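Local coordinates for protein histidinol dehydrogenase (Elizabethkingia anophelis NUHP1, PDB 6AN0) that probably catalyses the two successive NAD-dependent oxidations of L-histidinol to L-histidine, the last step of histidine biosynthesis, as a zinc enzyme, at residues E242-A247 and E330-A335; Q271-T276 and Q308-V313; F323-A328 and K345-G350. One frame throughout, in Å; residues are numbered along the deposited sequence.

Overall arrangement
From the N terminus, strand 242-247 comes first, followed by strand 271-276, which pairs with 308-313 to close a short loop of helices in interaction 2. The chain then runs through helix 317-327 and returns to pair 330-335 with strand 242-247 in interaction 1, so the whole of interaction 2 lies within this longer loop. Interaction 3, between 323-328 and 345-350, crosses interaction 1, since its segments begin before and end after 330-335. Interactions 1 and 2 share one parallel sheet through the bonded neighbours 242-247 and 271-276; interaction 3 joins the helix covering that sheet to the loop leading into strand 351-354, the outermost on that side within the chain.

Interaction 1: E242-A247 and E330-A335; sequences EVLVIA and EHLILA
Val245 and Ile333 lie abreast, CA atoms 4.6 Å apart, in two parallel strands whose axes differ in direction by 16°. Strands 242-247 and 331-335 are inner neighbours in the parallel sheet of a Rossmann-like alpha/beta domain, with 271-276 bonded to the other edge of 242-247. Leu244 and Ile246 each turn both their N-H and their carbonyl to the partner strand: Leu244 N donates to His331 O and Ile246 N to Ile333 O, while Leu244 O receives Ile333 N and Ile246 O receives Ala335 N.

On the face under helix 253-264, Val243 CG2 packs on Ile333 CG1 at 3.9 Å. On the opposite face, under helix 317-327, Leu244 CD2 meets Leu332 CD1 at 3.6 Å, the two chains pointing the same way, and Ile246 CD1 reaches Leu334 CD2 at 3.8 Å.

Where the strands begin, two glutamates exchange bonds with each other's backbone. Glu330 CG stands anti to its own N (chi1 -179°), and the extended chain brings Glu330 OE1 to Glu242 N (2.9 Å). In return Glu330 N donates to the anti lone pair of Glu242 OE1 (2.8 Å), with the carboxylate planes 77° apart. Glu242 OE1 also forms a salt bridge with Arg26, and OE2 takes the N-H of Asn376, so this carboxylate is fixed at both oxygens. Glu330 and the adjacent His331 are the predicted proton acceptors of the active site. The His331 side chain lies about 6 Å from the bound zinc, and rotation of its ring is limited by a bond in the ring plane, from His331 ND1 to Glu242 O, 2.9 Å long.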
ATOM      1  N   GLU A 242       3.817  11.745 -16.883  1.00 23.09           N
ATOM      2  CA  GLU A 242       3.053  12.955 -17.163  1.00 21.54           C
ATOM      3  C   GLU A 242       3.564  14.101 -16.294  1.00 19.78           C
ATOM      4  O   GLU A 242       4.149  13.883 -15.227  1.00 22.75           O
ATOM      5  CB  GLU A 242       1.559  12.708 -16.912  1.00 26.33           C
ATOM      6  CG  GLU A 242       1.342  12.298 -15.471  1.00 31.80           C
ATOM      7  CD  GLU A 242      -0.018  11.724 -15.157  1.00 32.23           C
ATOM      8  OE1 GLU A 242      -0.477  11.980 -14.022  1.00 24.49           O
ATOM      9  OE2 GLU A 242      -0.603  10.993 -16.001  1.00 30.97           O
ATOM     10  N   VAL A 243       3.353  15.326 -16.763  1.00 21.89           N
ATOM     11  CA  VAL A 243       3.618  16.511 -15.952  1.00 22.04           C
ATOM     12  C   VAL A 243       2.486  17.508 -16.160  1.00 20.61           C
ATOM     13  O   VAL A 243       1.912  17.619 -17.248  1.00 24.58           O
ATOM     14  CB  VAL A 243       4.993  17.169 -16.271  1.00 21.06           C
ATOM     15  CG1 VAL A 243       5.017  17.765 -17.687  1.00 19.90           C
ATOM     16  CG2 VAL A 243       5.339  18.254 -15.242  1.00 22.05           C
ATOM     17  N   LEU A 244       2.171  18.248 -15.103  1.00 21.03           N
ATOM     18  CA  LEU A 244       1.310  19.415 -15.197  1.00 23.02           C
ATOM     19  C   LEU A 244       2.089  20.595 -14.643  1.00 25.10           C
ATOM     20  O   LEU A 244       2.681  20.494 -13.564  1.00 18.31           O
ATOM     21  CB  LEU A 244      -0.004  19.202 -14.435  1.00 20.23           C
ATOM     22  CG  LEU A 244      -1.098  20.274 -14.538  1.00 20.38           C
ATOM     23  CD1 LEU A 244      -2.467  19.625 -14.378  1.00 24.72           C
ATOM     24  CD2 LEU A 244      -0.908  21.389 -13.486  1.00 21.34           C
ATOM     25  N   VAL A 245       2.131  21.684 -15.406  1.00 22.67           N
ATOM     26  CA  VAL A 245       2.819  22.913 -15.024  1.00 23.11           C
ATOM     27  C   VAL A 245       1.779  24.007 -14.839  1.00 22.74           C
ATOM     28  O   VAL A 245       0.876  24.158 -15.667  1.00 25.43           O
ATOM     29  CB  VAL A 245       3.855  23.335 -16.087  1.00 23.37           C
ATOM     30  CG1 VAL A 245       4.589  24.621 -15.656  1.00 22.60           C
ATOM     31  CG2 VAL A 245       4.821  22.196 -16.377  1.00 21.33           C
ATOM     32  N   ILE A 246       1.929  24.787 -13.768  1.00 20.33           N
ATOM     33  CA  ILE A 246       1.149  26.003 -13.543  1.00 23.63           C
ATOM     34  C   ILE A 246       2.096  27.195 -13.650  1.00 25.90           C
ATOM     35  O   ILE A 246       3.106  27.261 -12.933  1.00 25.14           O
ATOM     36  CB  ILE A 246       0.451  25.987 -12.176  1.00 26.78           C
ATOM     37  CG1 ILE A 246      -0.499  24.783 -12.078  1.00 22.60           C
ATOM     38  CG2 ILE A 246      -0.296  27.300 -11.947  1.00 24.28           C
ATOM     39  CD1 ILE A 246      -1.272  24.716 -10.736  1.00 22.14           C
ATOM     40  N   ALA A 247       1.770  28.145 -14.527  1.00 25.23           N
ATOM     41  CA  ALA A 247       2.666  29.260 -14.831  1.00 28.95           C
ATOM     42  C   ALA A 247       1.922  30.589 -14.776  1.00 26.93           C
ATOM     43  O   ALA A 247       0.867  30.734 -15.396  1.00 27.06           O
ATOM     44  CB  ALA A 247       3.293  29.077 -16.223  1.00 27.57           C
ATOM     45  N   GLU A 330       1.130  13.096 -11.961  1.00 18.03           N
ATOM     46  CA  GLU A 330       2.328  12.434 -11.441  1.00 17.11           C
ATOM     47  C   GLU A 330       3.361  13.463 -10.965  1.00 18.32           C
ATOM     48  O   GLU A 330       3.904  13.353  -9.859  1.00 17.88           O
ATOM     49  CB  GLU A 330       2.937  11.531 -12.515  1.00 21.87           C
ATOM     50  CG  GLU A 330       4.179  10.799 -12.042  1.00 22.98           C
ATOM     51  CD  GLU A 330       5.004  10.227 -13.177  1.00 32.11           C
ATOM     52  OE1 GLU A 330       4.816  10.656 -14.331  1.00 29.73           O
ATOM     53  OE2 GLU A 330       5.866   9.369 -12.903  1.00 27.30           O
ATOM     54  N   HIS A 331       3.648  14.466 -11.796  1.00 18.76           N
ATOM     55  CA  HIS A 331       4.537  15.569 -11.435  1.00 18.09           C
ATOM     56  C   HIS A 331       3.793  16.886 -11.574  1.00 18.07           C
ATOM     57  O   HIS A 331       3.087  17.103 -12.567  1.00 17.05           O
ATOM     58  CB  HIS A 331       5.765  15.649 -12.345  1.00 22.09           C
ATOM     59  CG  HIS A 331       6.552  14.388 -12.438  1.00 22.30           C
ATOM     60  ND1 HIS A 331       6.357  13.466 -13.446  1.00 24.77           N
ATOM     61  CD2 HIS A 331       7.569  13.915 -11.681  1.00 25.18           C
ATOM     62  CE1 HIS A 331       7.212  12.470 -13.294  1.00 25.71           C
ATOM     63  NE2 HIS A 331       7.957  12.716 -12.230  1.00 27.67           N
ATOM     64  N   LEU A 332       3.979  17.777 -10.604  1.00 17.87           N
ATOM     65  CA  LEU A 332       3.378  19.110 -10.631  1.00 16.75           C
ATOM     66  C   LEU A 332       4.496  20.137 -10.532  1.00 18.47           C
ATOM     67  O   LEU A 332       5.271  20.106  -9.577  1.00 19.27           O
ATOM     68  CB  LEU A 332       2.401  19.278  -9.466  1.00 16.10           C
ATOM     69  CG  LEU A 332       1.853  20.688  -9.236  1.00 18.54           C
ATOM     70  CD1 LEU A 332       1.096  21.153 -10.490  1.00 18.28           C
ATOM     71  CD2 LEU A 332       0.936  20.712  -8.017  1.00 16.93           C
ATOM     72  N   ILE A 333       4.577  21.055 -11.493  1.00 18.04           N
ATOM     73  CA  ILE A 333       5.544  22.151 -11.422  1.00 18.64           C
ATOM     74  C   ILE A 333       4.787  23.452 -11.173  1.00 21.83           C
ATOM     75  O   ILE A 333       3.942  23.856 -11.982  1.00 19.24           O
ATOM     76  CB  ILE A 333       6.403  22.246 -12.694  1.00 20.87           C
ATOM     77  CG1 ILE A 333       7.131  20.914 -12.953  1.00 20.46           C
ATOM     78  CG2 ILE A 333       7.409  23.404 -12.569  1.00 22.28           C
ATOM     79  CD1 ILE A 333       8.058  20.921 -14.179  1.00 23.78           C
ATOM     80  N   LEU A 334       5.103  24.125 -10.064  1.00 18.10           N
ATOM     81  CA  LEU A 334       4.495  25.420  -9.745  1.00 20.96           C
ATOM     82  C   LEU A 334       5.478  26.510 -10.150  1.00 22.39           C
ATOM     83  O   LEU A 334       6.322  26.935  -9.360  1.00 22.09           O
ATOM     84  CB  LEU A 334       4.133  25.529  -8.267  1.00 21.70           C
ATOM     85  CG  LEU A 334       3.097  24.541  -7.744  1.00 24.63           C
ATOM     86  CD1 LEU A 334       2.764  24.928  -6.295  1.00 27.26           C
ATOM     87  CD2 LEU A 334       1.829  24.503  -8.634  1.00 20.91           C
ATOM     88  N   ALA A 335       5.357  26.979 -11.393  1.00 21.72           N
ATOM     89  CA  ALA A 335       6.215  28.046 -11.903  1.00 22.28           C
ATOM     90  C   ALA A 335       5.559  29.396 -11.627  1.00 22.92           C
ATOM     91  O   ALA A 335       5.171  30.155 -12.520  1.00 25.04           O
ATOM     92  CB  ALA A 335       6.499  27.838 -13.391  1.00 19.88           C
TER

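Interaction 2: Q271-T276 and Q308-V313; sequences QVILLT and QSRGIV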
ATOM      1  N   GLN A 271       1.989  12.430 -21.385  1.00 26.46           N
ATOM      2  CA  GLN A 271       1.084  13.557 -21.542  1.00 27.16           C
ATOM      3  C   GLN A 271       1.604  14.733 -20.735  1.00 26.81           C
ATOM      4  O   GLN A 271       2.074  14.559 -19.602  1.00 23.52           O
ATOM      5  CB  GLN A 271      -0.343  13.220 -21.081  1.00 28.65           C
ATOM      6  CG  GLN A 271      -1.334  14.363 -21.323  1.00 30.55           C
ATOM      7  CD  GLN A 271      -2.752  14.019 -20.914  1.00 33.76           C
ATOM      8  OE1 GLN A 271      -2.999  13.639 -19.775  1.00 30.16           O
ATOM      9  NE2 GLN A 271      -3.697  14.143 -21.855  1.00 33.41           N
ATOM     10  N   VAL A 272       1.514  15.930 -21.305  1.00 22.47           N
ATOM     11  CA  VAL A 272       1.847  17.130 -20.548  1.00 23.69           C
ATOM     12  C   VAL A 272       0.659  18.085 -20.576  1.00 25.30           C
ATOM     13  O   VAL A 272      -0.094  18.160 -21.554  1.00 25.18           O
ATOM     14  CB  VAL A 272       3.138  17.823 -21.056  1.00 29.79           C
ATOM     15  CG1 VAL A 272       4.263  16.800 -21.257  1.00 28.51           C
ATOM     16  CG2 VAL A 272       2.882  18.610 -22.340  1.00 24.44           C
ATOM     17  N   ILE A 273       0.492  18.814 -19.473  1.00 24.86           N
ATOM     18  CA  ILE A 273      -0.576  19.788 -19.309  1.00 25.81           C
ATOM     19  C   ILE A 273       0.065  21.089 -18.864  1.00 27.30           C
ATOM     20  O   ILE A 273       0.810  21.101 -17.878  1.00 23.54           O
ATOM     21  CB  ILE A 273      -1.617  19.333 -18.266  1.00 25.15           C
ATOM     22  CG1 ILE A 273      -2.171  17.947 -18.618  1.00 26.24           C
ATOM     23  CG2 ILE A 273      -2.745  20.360 -18.165  1.00 23.40           C
ATOM     24  CD1 ILE A 273      -3.075  17.951 -19.811  1.00 26.70           C
ATOM     25  N   LEU A 274      -0.204  22.174 -19.592  1.00 26.21           N
ATOM     26  CA  LEU A 274       0.245  23.511 -19.207  1.00 27.13           C
ATOM     27  C   LEU A 274      -0.971  24.369 -18.867  1.00 27.13           C
ATOM     28  O   LEU A 274      -1.843  24.583 -19.716  1.00 26.12           O
ATOM     29  CB  LEU A 274       1.066  24.157 -20.330  1.00 26.07           C
ATOM     30  CG  LEU A 274       1.447  25.639 -20.178  1.00 26.52           C
ATOM     31  CD1 LEU A 274       2.291  25.870 -18.927  1.00 24.09           C
ATOM     32  CD2 LEU A 274       2.185  26.143 -21.417  1.00 24.02           C
ATOM     33  N   LEU A 275      -1.032  24.845 -17.624  1.00 22.10           N
ATOM     34  CA  LEU A 275      -2.051  25.782 -17.169  1.00 24.14           C
ATOM     35  C   LEU A 275      -1.387  27.137 -16.983  1.00 24.50           C
ATOM     36  O   LEU A 275      -0.357  27.224 -16.307  1.00 24.15           O
ATOM     37  CB  LEU A 275      -2.678  25.327 -15.842  1.00 21.91           C
ATOM     38  CG  LEU A 275      -3.239  23.906 -15.745  1.00 21.06           C
ATOM     39  CD1 LEU A 275      -3.844  23.694 -14.361  1.00 18.76           C
ATOM     40  CD2 LEU A 275      -4.276  23.660 -16.827  1.00 23.16           C
ATOM     41  N   THR A 276      -1.939  28.182 -17.600  1.00 25.01           N
ATOM     42  CA  THR A 276      -1.386  29.523 -17.434  1.00 30.91           C
ATOM     43  C   THR A 276      -2.484  30.479 -16.993  1.00 35.01           C
ATOM     44  O   THR A 276      -3.668  30.251 -17.262  1.00 38.84           O
ATOM     45  CB  THR A 276      -0.725  30.067 -18.727  1.00 35.00           C
ATOM     46  OG1 THR A 276      -1.732  30.361 -19.700  1.00 41.24           O
ATOM     47  CG2 THR A 276       0.250  29.069 -19.315  1.00 36.77           C
ATOM     48  N   GLN A 308      -1.447  14.616 -27.766  1.00 31.49           N
ATOM     49  CA  GLN A 308      -2.426  14.355 -26.718  1.00 42.04           C
ATOM     50  C   GLN A 308      -2.328  15.347 -25.563  1.00 38.81           C
ATOM     51  O   GLN A 308      -3.033  15.186 -24.561  1.00 32.73           O
ATOM     52  CB  GLN A 308      -2.258  12.929 -26.177  1.00 50.59           C
ATOM     53  CG  GLN A 308      -1.957  11.863 -27.223  1.00 53.67           C
ATOM     54  CD  GLN A 308      -3.201  11.349 -27.949  1.00 50.65           C
ATOM     55  OE1 GLN A 308      -4.329  11.414 -27.435  1.00 43.76           O
ATOM     56  NE2 GLN A 308      -2.992  10.825 -29.154  1.00 42.63           N
ATOM     57  N   SER A 309      -1.488  16.367 -25.683  1.00 28.52           N
ATOM     58  CA  SER A 309      -1.244  17.328 -24.617  1.00 30.04           C
ATOM     59  C   SER A 309      -2.126  18.564 -24.789  1.00 35.06           C
ATOM     60  O   SER A 309      -2.735  18.781 -25.838  1.00 31.87           O
ATOM     61  CB  SER A 309       0.242  17.697 -24.591  1.00 26.73           C
ATOM     62  OG  SER A 309       1.011  16.539 -24.285  1.00 28.40           O
ATOM     63  N   ARG A 310      -2.212  19.373 -23.726  1.00 30.68           N
ATOM     64  CA  ARG A 310      -3.161  20.481 -23.684  1.00 31.74           C
ATOM     65  C   ARG A 310      -2.534  21.687 -23.000  1.00 35.30           C
ATOM     66  O   ARG A 310      -1.920  21.542 -21.943  1.00 25.11           O
ATOM     67  CB  ARG A 310      -4.446  20.090 -22.929  1.00 30.31           C
ATOM     68  CG  ARG A 310      -5.060  18.771 -23.376  1.00 40.04           C
ATOM     69  CD  ARG A 310      -6.424  18.527 -22.766  1.00 43.23           C
ATOM     70  NE  ARG A 310      -7.050  17.363 -23.384  1.00 49.42           N
ATOM     71  CZ  ARG A 310      -7.101  16.157 -22.832  1.00 52.10           C
ATOM     72  NH1 ARG A 310      -6.588  15.954 -21.627  1.00 53.17           N
ATOM     73  NH2 ARG A 310      -7.687  15.154 -23.478  1.00 61.17           N
ATOM     74  N   GLY A 311      -2.698  22.865 -23.596  1.00 31.28           N
ATOM     75  CA  GLY A 311      -2.435  24.132 -22.925  1.00 30.45           C
ATOM     76  C   GLY A 311      -3.745  24.850 -22.635  1.00 30.65           C
ATOM     77  O   GLY A 311      -4.581  25.021 -23.526  1.00 38.23           O
ATOM     78  N   ILE A 312      -3.915  25.261 -21.379  1.00 29.27           N
ATOM     79  CA  ILE A 312      -5.191  25.783 -20.902  1.00 30.08           C
ATOM     80  C   ILE A 312      -4.955  27.099 -20.176  1.00 34.93           C
ATOM     81  O   ILE A 312      -4.123  27.169 -19.265  1.00 33.25           O
ATOM     82  CB  ILE A 312      -5.889  24.770 -19.972  1.00 30.59           C
ATOM     83  CG1 ILE A 312      -5.990  23.406 -20.668  1.00 37.65           C
ATOM     84  CG2 ILE A 312      -7.268  25.289 -19.552  1.00 34.99           C
ATOM     85  CD1 ILE A 312      -6.449  22.277 -19.773  1.00 35.44           C
ATOM     86  N   VAL A 313      -5.699  28.133 -20.561  1.00 34.57           N
ATOM     87  CA  VAL A 313      -5.683  29.412 -19.856  1.00 32.84           C
ATOM     88  C   VAL A 313      -6.842  29.446 -18.869  1.00 30.04           C
ATOM     89  O   VAL A 313      -7.999  29.222 -19.243  1.00 32.81           O
ATOM     90  CB  VAL A 313      -5.754  30.601 -20.830  1.00 34.13           C
ATOM     91  CG1 VAL A 313      -5.799  31.899 -20.043  1.00 36.62           C
ATOM     92  CG2 VAL A 313      -4.559  30.589 -21.753  1.00 34.11           C
TER
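Leu274 binds strand 310-313 through both of its backbone polar atoms: its N-H donates to Arg310 O, and Leu274 O receives Ile312 N at 2.7 Å. The parallel ladder continues at either end, with Thr276 N donating to Ile312 O and Arg310 N to Val272 O, the latter stretched to 3.3 Å. Beyond the regular strand a side chain takes over the pairing, as Ser309 OG accepts from Val272 N at 3.1 Å. That hydroxyl also bonds to Ala305 O, which ties the start of the strand to the end of helix 299-307.

A second polar group gathers around Gln271. Its extended chain, with CG anti to the backbone N (chi1 -176°), carries the amide across to the neighbouring segment, where Gln271 NE2 donates to Gln308 O at 3.0 Å. This bond is almost straight, and the acceptor lies in the amide plane. Gln271 NE2 and Arg310 NH1 come close as two donors sharing Gln25 O, while Gln271 OE1 bonds to Tyr327 OH; the amide is thus held at both ends.

Strands 271-276 and 310-313 are joined by a beta-alpha-beta crossover in the Rossmann-like domain, formed by helices 279-293 and 299-307. Leu274, Thr276 and Val313 lie on the face packed by helix 279-293, with Gly311 opposite Leu274 in the register. On this face Thr276 OG1 touches Val313 CG2 at 3.5 Å while bonded to Asp278 O.

Apolar contacts dominate the other face, beneath helix 317-327. Leu275 CD2 lies alongside Ile312, 3.7 Å from Ile312 CB, and both side chains meet Phe323. Ile273 CD1 rests 4.0 Å from Arg310 CB, against the aliphatic part of the arginine.

Interaction 3: F323-A328 and K345-G350; sequences FSNLYA and KITSAG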
ATOM      1  N   PHE A 323      -8.069  22.784 -11.009  1.00 28.13           N
ATOM      2  CA  PHE A 323      -7.922  21.882 -12.152  1.00 25.94           C
ATOM      3  C   PHE A 323      -6.875  20.813 -11.865  1.00 27.01           C
ATOM      4  O   PHE A 323      -7.095  19.621 -12.126  1.00 26.02           O
ATOM      5  CB  PHE A 323      -7.560  22.674 -13.409  1.00 25.29           C
ATOM      6  CG  PHE A 323      -7.538  21.847 -14.669  1.00 26.43           C
ATOM      7  CD1 PHE A 323      -8.574  21.938 -15.590  1.00 32.75           C
ATOM      8  CD2 PHE A 323      -6.480  20.982 -14.942  1.00 25.36           C
ATOM      9  CE1 PHE A 323      -8.558  21.180 -16.754  1.00 34.53           C
ATOM     10  CE2 PHE A 323      -6.458  20.221 -16.093  1.00 26.89           C
ATOM     11  CZ  PHE A 323      -7.505  20.322 -17.009  1.00 32.75           C
ATOM     12  N   SER A 324      -5.718  21.220 -11.323  1.00 23.69           N
ATOM     13  CA  SER A 324      -4.654  20.253 -11.059  1.00 25.19           C
ATOM     14  C   SER A 324      -5.110  19.186 -10.070  1.00 23.02           C
ATOM     15  O   SER A 324      -4.768  18.004 -10.214  1.00 23.63           O
ATOM     16  CB  SER A 324      -3.407  20.974 -10.528  1.00 21.63           C
ATOM     17  OG  SER A 324      -2.337  20.059 -10.326  1.00 22.23           O
ATOM     18  N   ASN A 325      -5.884  19.585  -9.057  1.00 20.65           N
ATOM     19  CA  ASN A 325      -6.345  18.631  -8.053  1.00 22.40           C
ATOM     20  C   ASN A 325      -7.321  17.620  -8.650  1.00 32.46           C
ATOM     21  O   ASN A 325      -7.346  16.455  -8.231  1.00 27.15           O
ATOM     22  CB  ASN A 325      -6.982  19.375  -6.871  1.00 23.74           C
ATOM     23  CG  ASN A 325      -5.950  20.083  -5.980  1.00 23.65           C
ATOM     24  OD1 ASN A 325      -4.779  19.694  -5.921  1.00 23.61           O
ATOM     25  ND2 ASN A 325      -6.399  21.112  -5.257  1.00 22.67           N
ATOM     26  N   LEU A 326      -8.108  18.035  -9.644  1.00 25.88           N
ATOM     27  CA  LEU A 326      -8.968  17.097 -10.362  1.00 25.96           C
ATOM     28  C   LEU A 326      -8.157  16.172 -11.269  1.00 28.24           C
ATOM     29  O   LEU A 326      -8.512  14.999 -11.443  1.00 27.05           O
ATOM     30  CB  LEU A 326     -10.008  17.864 -11.185  1.00 24.53           C
ATOM     31  CG  LEU A 326     -11.049  18.679 -10.409  1.00 30.82           C
ATOM     32  CD1 LEU A 326     -12.013  19.386 -11.358  1.00 41.70           C
ATOM     33  CD2 LEU A 326     -11.806  17.799  -9.447  1.00 39.12           C
ATOM     34  N   TYR A 327      -7.074  16.685 -11.870  1.00 23.67           N
ATOM     35  CA  TYR A 327      -6.256  15.886 -12.784  1.00 26.71           C
ATOM     36  C   TYR A 327      -5.378  14.882 -12.031  1.00 26.46           C
ATOM     37  O   TYR A 327      -5.172  13.750 -12.499  1.00 23.40           O
ATOM     38  CB  TYR A 327      -5.394  16.820 -13.638  1.00 23.32           C
ATOM     39  CG  TYR A 327      -4.483  16.138 -14.641  1.00 24.78           C
ATOM     40  CD1 TYR A 327      -4.960  15.723 -15.882  1.00 26.40           C
ATOM     41  CD2 TYR A 327      -3.142  15.926 -14.353  1.00 21.19           C
ATOM     42  CE1 TYR A 327      -4.118  15.107 -16.799  1.00 27.90           C
ATOM     43  CE2 TYR A 327      -2.295  15.317 -15.257  1.00 25.29           C
ATOM     44  CZ  TYR A 327      -2.788  14.910 -16.481  1.00 30.47           C
ATOM     45  OH  TYR A 327      -1.946  14.310 -17.381  1.00 26.99           O
ATOM     46  N   ALA A 328      -4.838  15.289 -10.869  1.00 23.10           N
ATOM     47  CA  ALA A 328      -3.980  14.488  -9.990  1.00 24.02           C
ATOM     48  C   ALA A 328      -2.710  14.066 -10.723  1.00 21.18           C
ATOM     49  O   ALA A 328      -2.522  12.874 -11.018  1.00 21.70           O
ATOM     50  CB  ALA A 328      -4.739  13.270  -9.455  1.00 21.59           C
ATOM     51  N   LYS A 345      -2.935  24.123  -0.623  1.00 24.50           N
ATOM     52  CA  LYS A 345      -4.115  23.881  -1.445  1.00 23.03           C
ATOM     53  C   LYS A 345      -3.957  22.700  -2.400  1.00 26.17           C
ATOM     54  O   LYS A 345      -4.948  22.297  -3.020  1.00 26.37           O
ATOM     55  CB  LYS A 345      -4.457  25.126  -2.270  1.00 31.28           C
ATOM     56  CG  LYS A 345      -4.589  26.413  -1.472  1.00 32.96           C
ATOM     57  CD  LYS A 345      -5.699  26.309  -0.448  1.00 49.48           C
ATOM     58  CE  LYS A 345      -6.405  27.652  -0.268  1.00 69.59           C
ATOM     59  NZ  LYS A 345      -5.457  28.795  -0.135  1.00 69.66           N
ATOM     60  N   ILE A 346      -2.754  22.160  -2.554  1.00 25.21           N
ATOM     61  CA  ILE A 346      -2.543  20.980  -3.392  1.00 22.88           C
ATOM     62  C   ILE A 346      -3.032  19.750  -2.643  1.00 33.58           C
ATOM     63  O   ILE A 346      -2.608  19.496  -1.510  1.00 28.29           O
ATOM     64  CB  ILE A 346      -1.062  20.832  -3.756  1.00 21.13           C
ATOM     65  CG1 ILE A 346      -0.564  22.052  -4.526  1.00 24.49           C
ATOM     66  CG2 ILE A 346      -0.823  19.531  -4.539  1.00 22.37           C
ATOM     67  CD1 ILE A 346       0.944  22.091  -4.623  1.00 34.07           C
ATOM     68  N   THR A 347      -3.912  18.961  -3.274  1.00 21.28           N
ATOM     69  CA  THR A 347      -4.455  17.799  -2.585  1.00 23.57           C
ATOM     70  C   THR A 347      -4.090  16.470  -3.215  1.00 22.14           C
ATOM     71  O   THR A 347      -4.081  15.465  -2.496  1.00 21.61           O
ATOM     72  CB  THR A 347      -5.989  17.871  -2.464  1.00 25.86           C
ATOM     73  OG1 THR A 347      -6.581  18.018  -3.757  1.00 30.01           O
ATOM     74  CG2 THR A 347      -6.408  19.036  -1.557  1.00 36.62           C
ATOM     75  N   SER A 348      -3.790  16.429  -4.514  1.00 21.69           N
ATOM     76  CA  SER A 348      -3.288  15.221  -5.160  1.00 21.06           C
ATOM     77  C   SER A 348      -2.201  15.606  -6.147  1.00 22.06           C
ATOM     78  O   SER A 348      -2.460  16.369  -7.085  1.00 21.96           O
ATOM     79  CB  SER A 348      -4.396  14.450  -5.889  1.00 21.77           C
ATOM     80  OG  SER A 348      -5.348  13.931  -4.989  1.00 23.88           O
ATOM     81  N   ALA A 349      -1.006  15.044  -5.953  1.00 16.22           N
ATOM     82  CA  ALA A 349       0.124  15.159  -6.866  1.00 18.22           C
ATOM     83  C   ALA A 349       1.199  14.195  -6.390  1.00 20.76           C
ATOM     84  O   ALA A 349       1.410  14.055  -5.187  1.00 19.76           O
ATOM     85  CB  ALA A 349       0.678  16.591  -6.909  1.00 19.76           C
ATOM     86  N   GLY A 350       1.876  13.529  -7.323  1.00 17.06           N
ATOM     87  CA  GLY A 350       2.897  12.579  -6.901  1.00 15.07           C
ATOM     88  C   GLY A 350       4.105  13.276  -6.292  1.00 18.44           C
ATOM     89  O   GLY A 350       4.547  12.935  -5.189  1.00 21.50           O
TER
HETATM   90  O   HOH W   1      -2.688  19.092  -7.751  1.00 21.50           O
HETATM   91  O   HOH W   2      -7.165  15.981  -5.093  1.00 43.60           O
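Asn325, near the end of helix 317-327, reaches across to segment 345-350 and binds its backbone at two points. With CG anti to the carbonyl carbon and beside the backbone N (chi1 -73°), the amide is turned toward that segment. Asn325 ND2 donates to Lys345 O at 2.9 Å, in the plane of that carbonyl, while Asn325 OD1 receives Thr347 N at the same length along a nearly straight N-H (175°). This second donor stands above the amide plane. Thr347 OG1 lies 3.1 Å from Asn325 CG, and the two side chains cross at about a right angle. Toward the buried Ser324 and Ser348, a water accepts from Ser324 OG and donates to Asn325 OD1 and Ser348 O. Next to it the helix terminates: Ala328 turns to positive phi, and Ala328 CB packs on Ser348 CB at 3.8 Å.

Elsewhere the contact is looser. A second water bridges Asn325 O and Ser348 OG, on the way to the second subunit, whose Lys392 bonds to Ser348 OG and whose Arg124 bonds to Ile346 O. At the exposed rim the Lys345 side chain leads away from the helix. The arrangement belongs to a Rossmann-like alpha/beta domain, in which a crossover helix flanks the parallel sheet and here borders the loop feeding strand 351-354, the outermost on that side within the chain.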